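Local coordinates for uncharacterized protein (Pseudomonas syringae pv. tomato, PDB 3K4I) that is an uncharacterized member of the aldolase/RraA family, of unknown function, modelled as a three-chain assembly with bound magnesium ions, at residues Ser209-Leu213 against Glu214-Met218; Ser27-Asp30 against Ala31-Leu35; Ala186-Val189 against Val190-Arg194. All coordinates share one frame; numbering follows the deposited sequence.

Interaction 1: Ser209-Leu213 against Glu214-Met218; sequences SGSTL and EQARM
Thr212 and Gln215 form a capping box at the start of helix 213-219. Thr212 is the N-cap. Thr212 OG1 accepts from Gln215 N at 3.0 Å. In return, Gln215 OE1 accepts from Thr212 N at 3.0 Å, with an N-H...O angle of 165°. The donor is tilted 30° from the carbonyl plane of the Gln215 amide. The two side chains cross at about a right angle. OG1 sits between the backbone N and the carbonyl carbon of Thr212 (chi1 63°), which aims it at the first turn. Thr212 O takes two donors, Ala216 N at 3.1 Å and Ser211 OG at 2.6 Å. Leu213, next after the cap, packs on Arg217, one turn on: Leu213 CD2 is 3.6 Å from the plane of the Arg217 guanidinium, over its centre. Shortly before the cap, Gly210 has positive phi and is the C-prime residue of the Schellman motif that ends helix 186-207. Asp79 of the second subunit accepts from Leu213 N and Glu214 N. The first-turn amides at Leu213, Glu214 and Gln215 thus all have acceptors. The Asp79 carboxylate would also face the positive end of the helix dipole, which probably favours its charged form.

Interaction 2: Ser27-Asp30 against Ala31-Leu35; sequences SLSD and ALDSL
Ser29, Asp30 and Asp33 meet through water on one face of helix 25-33, in its last turns. The backbone is regular alpha-helix. The carbonyls of Ser27, Leu28, Ser29 and Asp30 accept from the amides of Ala31, Leu32, Asp33 and Ser34. The shortest of these bonds runs from Asp33 N to Ser29 O. Water 1 joins three side chains. It accepts from Ser29 OG at 2.7 Å, and it donates to Asp30 OD1 at 2.8 Å and to Asp33 OD2 at 2.7 Å. Both of its protons are therefore used between the two carboxylates. Water 2 is hydrogen-bonded to Ser29 OG and to Asp33 OD1, each at 2.9 Å. Asp30 OD1 and Asp33 OD2 are 4.5 Å apart, and the repulsion of these like charges is probably eased by the second subunit. Arg123 of that subunit forms a salt bridge with Asp30 OD1, and Arg148 of that subunit forms one with Asp33 OD2. Ser27 OG is hydrogen-bonded to Glu197 of helix 186-207, and the Ser27 side chain lies about 4 Å from a bound magnesium ion. At the other end, Ser34 bends back on its own turn, and Arg192 of helix 186-207 also meets its OG. Ser34 OG lies between its backbone N and carbonyl carbon (chi1 75°) and donates to Ala31 O at 2.6 Å, with a C=O...OG angle of 128°.

Interaction 3: Ala186-Val189 against Val190-Arg194; sequences AAEV and VLRAR
Glu188 and Arg192 are joined by a salt bridge between side chains one turn apart. Arg192 NE donates to Glu188 OE2 at 2.7 Å, and the N-H...O angle of 178° makes the bond almost straight. OE2 uses its anti lone pair, the one turned from OE1. It meets the guanidinium at its edge and in its plane. The carboxylate is turned well out of that plane, with 67° between the two groups. Glu188 reaches its partner by a bend at chi2 (67°), while the Arg192 chain runs extended from CG to NE. Arg192 NH2 is 3.4 Å from Glu188 OE2. Arg192 NH1 turns to Ser34 OG. A second salt bridge leaves the segment, from Arg194 NH2 to Glu19 of helix 14-19.

The backbone bonds belong to the first turns of helix 186-207, the long helix near the C-terminal end of the chain. It follows strand 177-181 of the mixed sheet. Val190 N, Leu191 N, Arg192 N and Ala193 N donate to the carbonyls of Ala186, Ala187, Glu188 and Val189. The bond from Ala193 N to Val189 O is the shortest, at 2.8 Å. Side-chain carbons also come close to these carbonyls: Val190 CG2 is 3.3 Å from Ala186 O, and Ala193 CB is 3.4 Å from Val189 O.

The buried side chains pack on neighbouring elements. Ala186 and Val190 both meet Leu170 of strand 170-174. Val190 also meets Val16 of helix 14-19. Val189 packs on Ala31 and Leu32 of helix 25-33. Ala193 packs on Leu28 of that same helix.

Overall arrangement
Along the chain the order is interaction 2, interaction 3, interaction 1. Interactions 2 and 3 lie side by side, with centres about 8 Å apart. The two meet where helix 25-33 packs on the first turns of helix 186-207, through Ala31, Leu35, Val189 and Arg192. Ser34 OG lies 2.9 Å from Arg192 NH1, a probable hydrogen bond. Interaction 1 lies beyond the far end of helix 186-207, at the start of helix 213-219. Its centre is about 23 Å from that of interaction 2 and about 26 Å from that of interaction 3. Interactions 1 and 2 both touch the second subunit, so the C-terminal extension and the body of the chain share in assembly.

Interaction 1: Ser209-Leu213 against Glu214-Met218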
loop_
_atom_site.group_PDB
_atom_site.type_symbol
_atom_site.label_atom_id
_atom_site.label_comp_id
_atom_site.label_asym_id
_atom_site.label_seq_id
_atom_site.Cartn_x
_atom_site.Cartn_y
_atom_site.Cartn_z
ATOM N N SER C 209 19.177 -25.271 -9.249
ATOM C CA SER C 209 20.249 -26.064 -9.824
ATOM C C SER C 209 19.913 -26.537 -11.244
ATOM O O SER C 209 20.567 -27.432 -11.780
ATOM C CB SER C 209 20.651 -27.214 -8.870
ATOM O OG SER C 209 19.569 -28.123 -8.658
ATOM N N GLY C 210 18.888 -25.916 -11.846
ATOM C CA GLY C 210 18.547 -26.163 -13.248
ATOM C C GLY C 210 17.525 -27.252 -13.511
ATOM O O GLY C 210 17.344 -27.653 -14.656
ATOM N N SER C 211 16.839 -27.724 -12.472
ATOM C CA SER C 211 15.704 -28.627 -12.663
ATOM C C SER C 211 14.566 -27.857 -13.281
ATOM O O SER C 211 14.368 -26.692 -12.944
ATOM C CB SER C 211 15.203 -29.134 -11.314
ATOM O OG SER C 211 14.093 -30.017 -11.454
ATOM N N THR C 212 13.790 -28.518 -14.142
ATOM C CA THR C 212 12.448 -27.974 -14.457
ATOM C C THR C 212 11.602 -28.061 -13.188
ATOM O O THR C 212 11.887 -28.857 -12.275
ATOM C CB THR C 212 11.718 -28.779 -15.563
ATOM O OG1 THR C 212 11.489 -30.126 -15.121
ATOM C CG2 THR C 212 12.497 -28.787 -16.855
ATOM N N LEU C 213 10.554 -27.236 -13.116
ATOM C CA LEU C 213 9.642 -27.300 -11.999
ATOM C C LEU C 213 8.940 -28.662 -11.995
ATOM O O LEU C 213 8.749 -29.269 -10.927
ATOM C CB LEU C 213 8.638 -26.135 -12.042
ATOM C CG LEU C 213 7.674 -25.977 -10.850
ATOM C CD1 LEU C 213 8.440 -26.070 -9.527
ATOM C CD2 LEU C 213 6.922 -24.657 -10.917
ATOM N N GLU C 214 8.593 -29.147 -13.192
ATOM C CA GLU C 214 7.960 -30.458 -13.349
ATOM C C GLU C 214 8.778 -31.528 -12.633
ATOM O O GLU C 214 8.239 -32.257 -11.794
ATOM C CB GLU C 214 7.833 -30.833 -14.823
ATOM C CG GLU C 214 6.634 -30.215 -15.517
ATOM C CD GLU C 214 6.154 -31.029 -16.715
ATOM O OE1 GLU C 214 5.192 -30.570 -17.374
ATOM O OE2 GLU C 214 6.725 -32.114 -16.996
ATOM N N GLN C 215 10.071 -31.587 -12.961
ATOM C CA GLN C 215 11.023 -32.558 -12.375
ATOM C C GLN C 215 11.070 -32.462 -10.858
ATOM O O GLN C 215 10.948 -33.474 -10.155
ATOM C CB GLN C 215 12.442 -32.296 -12.864
ATOM C CG GLN C 215 12.787 -32.611 -14.291
ATOM C CD GLN C 215 14.275 -32.391 -14.532
ATOM O OE1 GLN C 215 14.714 -31.300 -14.947
ATOM N NE2 GLN C 215 15.072 -33.417 -14.219
ATOM N N ALA C 216 11.274 -31.237 -10.368
ATOM C CA ALA C 216 11.400 -30.965 -8.939
ATOM C C ALA C 216 10.170 -31.405 -8.147
ATOM O O ALA C 216 10.298 -32.023 -7.093
ATOM C CB ALA C 216 11.678 -29.474 -8.705
ATOM N N ARG C 217 8.987 -31.103 -8.673
ATOM C CA ARG C 217 7.719 -31.365 -7.969
ATOM C C ARG C 217 7.398 -32.845 -7.716
ATOM O O ARG C 217 6.687 -33.179 -6.763
ATOM C CB ARG C 217 6.549 -30.674 -8.679
ATOM C CG ARG C 217 6.422 -29.209 -8.331
ATOM C CD ARG C 217 5.267 -28.545 -9.057
ATOM N NE ARG C 217 5.067 -27.188 -8.555
ATOM C CZ ARG C 217 4.195 -26.310 -9.042
ATOM N NH1 ARG C 217 3.416 -26.623 -10.075
ATOM N NH2 ARG C 217 4.111 -25.102 -8.495
HETATM N N MSE C 218 7.911 -33.732 -8.557
HETATM C CA MSE C 218 7.665 -35.151 -8.329
HETATM C C MSE C 218 8.906 -35.945 -7.956
HETATM O O MSE C 218 8.844 -37.166 -7.810
HETATM C CB MSE C 218 6.915 -35.791 -9.494
HETATM C CG MSE C 218 6.856 -34.948 -10.729
HETATM SE SE MSE C 218 6.485 -36.065 -12.255
HETATM C CE MSE C 218 8.303 -36.238 -12.975
#

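Interaction 2: Ser27-Asp30 against Ala31-Leu35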
loop_
_atom_site.group_PDB
_atom_site.type_symbol
_atom_site.label_atom_id
_atom_site.label_comp_id
_atom_site.label_asym_id
_atom_site.label_seq_id
_atom_site.Cartn_x
_atom_site.Cartn_y
_atom_site.Cartn_z
ATOM N N SER C 27 3.299 -21.090 4.748
ATOM C CA SER C 27 3.418 -22.448 5.248
ATOM C C SER C 27 2.265 -22.781 6.204
ATOM O O SER C 27 1.680 -23.864 6.130
ATOM C CB SER C 27 4.756 -22.647 5.965
ATOM O OG SER C 27 5.792 -22.051 5.190
ATOM N N LEU C 28 1.953 -21.829 7.087
ATOM C CA LEU C 28 0.918 -22.026 8.079
ATOM C C LEU C 28 -0.441 -22.140 7.424
ATOM O O LEU C 28 -1.236 -22.992 7.799
ATOM C CB LEU C 28 0.925 -20.895 9.108
ATOM C CG LEU C 28 2.133 -21.078 10.049
ATOM C CD1 LEU C 28 2.454 -19.780 10.725
ATOM C CD2 LEU C 28 1.855 -22.200 11.072
ATOM N N SER C 29 -0.657 -21.316 6.400
ATOM C CA SER C 29 -1.906 -21.373 5.634
ATOM C C SER C 29 -2.062 -22.707 4.877
ATOM O O SER C 29 -3.137 -23.329 4.908
ATOM C CB SER C 29 -1.971 -20.199 4.671
ATOM O OG SER C 29 -3.200 -20.236 3.932
ATOM N N ASP C 30 -0.994 -23.178 4.243
ATOM C CA ASP C 30 -1.031 -24.494 3.546
ATOM C C ASP C 30 -1.308 -25.631 4.545
ATOM O O ASP C 30 -2.068 -26.560 4.256
ATOM C CB ASP C 30 0.287 -24.741 2.784
ATOM C CG ASP C 30 0.478 -23.791 1.604
ATOM O OD1 ASP C 30 -0.419 -22.963 1.318
ATOM O OD2 ASP C 30 1.572 -23.836 0.971
ATOM N N ALA C 31 -0.755 -25.517 5.753
ATOM C CA ALA C 31 -0.996 -26.508 6.807
ATOM C C ALA C 31 -2.462 -26.503 7.248
ATOM O O ALA C 31 -3.094 -27.552 7.395
ATOM C CB ALA C 31 -0.082 -26.240 8.005
ATOM N N LEU C 32 -2.981 -25.313 7.488
ATOM C CA LEU C 32 -4.398 -25.176 7.809
ATOM C C LEU C 32 -5.267 -25.769 6.703
ATOM O O LEU C 32 -6.205 -26.498 6.997
ATOM C CB LEU C 32 -4.765 -23.735 8.040
ATOM C CG LEU C 32 -4.327 -23.209 9.403
ATOM C CD1 LEU C 32 -4.404 -21.665 9.321
ATOM C CD2 LEU C 32 -5.231 -23.727 10.530
ATOM N N ASP C 33 -4.924 -25.474 5.449
ATOM C CA ASP C 33 -5.726 -25.946 4.318
ATOM C C ASP C 33 -5.785 -27.469 4.325
ATOM O O ASP C 33 -6.804 -28.059 3.976
ATOM C CB ASP C 33 -5.110 -25.505 2.981
ATOM C CG ASP C 33 -5.392 -24.064 2.640
ATOM O OD1 ASP C 33 -6.123 -23.382 3.396
ATOM O OD2 ASP C 33 -4.861 -23.623 1.593
ATOM N N SER C 34 -4.673 -28.113 4.707
ATOM C CA SER C 34 -4.617 -29.578 4.798
ATOM C C SER C 34 -5.502 -30.135 5.894
ATOM O O SER C 34 -5.762 -31.346 5.944
ATOM C CB SER C 34 -3.158 -30.089 4.954
ATOM O OG SER C 34 -2.665 -29.864 6.252
ATOM N N LEU C 35 -5.972 -29.248 6.771
ATOM C CA LEU C 35 -6.914 -29.602 7.826
ATOM C C LEU C 35 -8.334 -29.096 7.498
ATOM O O LEU C 35 -9.258 -29.291 8.280
ATOM C CB LEU C 35 -6.405 -29.138 9.207
ATOM C CG LEU C 35 -5.071 -29.801 9.667
ATOM C CD1 LEU C 35 -4.410 -29.034 10.811
ATOM C CD2 LEU C 35 -5.259 -31.268 10.030
HETATM O O HOH W 1 -2.878 -21.798 1.745
HETATM O O HOH W 2 -5.604 -21.161 5.168
#

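Interaction 3: Ala186-Val189 against Val190-Arg194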
loop_
_atom_site.group_PDB
_atom_site.type_symbol
_atom_site.label_atom_id
_atom_site.label_comp_id
_atom_site.label_asym_id
_atom_site.label_seq_id
_atom_site.Cartn_x
_atom_site.Cartn_y
_atom_site.Cartn_z
ATOM N N ALA C 186 -3.038 -25.779 17.094
ATOM C CA ALA C 186 -1.828 -25.007 16.866
ATOM C C ALA C 186 -0.580 -25.871 16.722
ATOM O O ALA C 186 0.149 -25.706 15.743
ATOM C CB ALA C 186 -1.627 -23.934 17.947
ATOM N N ALA C 187 -0.371 -26.802 17.649
ATOM C CA ALA C 187 0.786 -27.718 17.586
ATOM C C ALA C 187 0.814 -28.527 16.279
ATOM O O ALA C 187 1.844 -28.626 15.613
ATOM C CB ALA C 187 0.826 -28.658 18.806
ATOM N N GLU C 188 -0.336 -29.064 15.889
ATOM C CA GLU C 188 -0.425 -29.860 14.679
ATOM C C GLU C 188 -0.172 -28.999 13.426
ATOM O O GLU C 188 0.490 -29.439 12.500
ATOM C CB GLU C 188 -1.795 -30.549 14.594
ATOM C CG GLU C 188 -2.048 -31.364 13.312
ATOM C CD GLU C 188 -1.171 -32.611 13.180
ATOM O OE1 GLU C 188 -0.652 -33.140 14.210
ATOM O OE2 GLU C 188 -0.988 -33.077 12.033
ATOM N N VAL C 189 -0.709 -27.777 13.393
ATOM C CA VAL C 189 -0.508 -26.887 12.243
ATOM C C VAL C 189 0.971 -26.489 12.105
ATOM O O VAL C 189 1.525 -26.468 11.008
ATOM C CB VAL C 189 -1.435 -25.660 12.324
ATOM C CG1 VAL C 189 -1.029 -24.610 11.312
ATOM C CG2 VAL C 189 -2.882 -26.130 12.129
ATOM N N VAL C 190 1.614 -26.231 13.230
ATOM C CA VAL C 190 3.011 -25.837 13.208
ATOM C C VAL C 190 3.895 -26.992 12.704
ATOM O O VAL C 190 4.791 -26.774 11.889
ATOM C CB VAL C 190 3.471 -25.301 14.590
ATOM C CG1 VAL C 190 5.007 -25.202 14.667
ATOM C CG2 VAL C 190 2.833 -23.939 14.832
ATOM N N LEU C 191 3.612 -28.208 13.160
ATOM C CA LEU C 191 4.266 -29.407 12.652
ATOM C C LEU C 191 4.078 -29.572 11.132
ATOM O O LEU C 191 5.047 -29.814 10.394
ATOM C CB LEU C 191 3.751 -30.655 13.395
ATOM C CG LEU C 191 4.349 -32.026 13.075
ATOM C CD1 LEU C 191 5.785 -32.113 13.606
ATOM C CD2 LEU C 191 3.502 -33.126 13.701
ATOM N N ARG C 192 2.843 -29.397 10.654
ATOM C CA ARG C 192 2.598 -29.521 9.226
ATOM C C ARG C 192 3.290 -28.411 8.412
ATOM O O ARG C 192 3.843 -28.682 7.336
ATOM C CB ARG C 192 1.083 -29.547 8.936
ATOM C CG ARG C 192 0.460 -30.880 9.332
ATOM C CD ARG C 192 -1.047 -30.844 9.224
ATOM N NE ARG C 192 -1.628 -32.127 9.624
ATOM C CZ ARG C 192 -2.474 -32.838 8.883
ATOM N NH1 ARG C 192 -2.888 -32.382 7.705
ATOM N NH2 ARG C 192 -2.923 -34.003 9.342
ATOM N N ALA C 193 3.302 -27.189 8.953
ATOM C CA ALA C 193 3.902 -26.047 8.280
ATOM C C ALA C 193 5.400 -26.261 8.122
ATOM O O ALA C 193 5.977 -25.930 7.103
ATOM C CB ALA C 193 3.630 -24.733 9.048
ATOM N N ARG C 194 6.024 -26.826 9.149
ATOM C CA ARG C 194 7.448 -27.083 9.054
ATOM C C ARG C 194 7.784 -28.069 7.917
ATOM O O ARG C 194 8.814 -27.931 7.232
ATOM C CB ARG C 194 7.912 -27.647 10.387
ATOM C CG ARG C 194 9.384 -27.587 10.552
ATOM C CD ARG C 194 9.826 -28.751 11.363
ATOM N NE ARG C 194 9.223 -28.775 12.695
ATOM C CZ ARG C 194 9.679 -29.526 13.693
ATOM N NH1 ARG C 194 10.761 -30.289 13.520
ATOM N NH2 ARG C 194 9.079 -29.498 14.873
#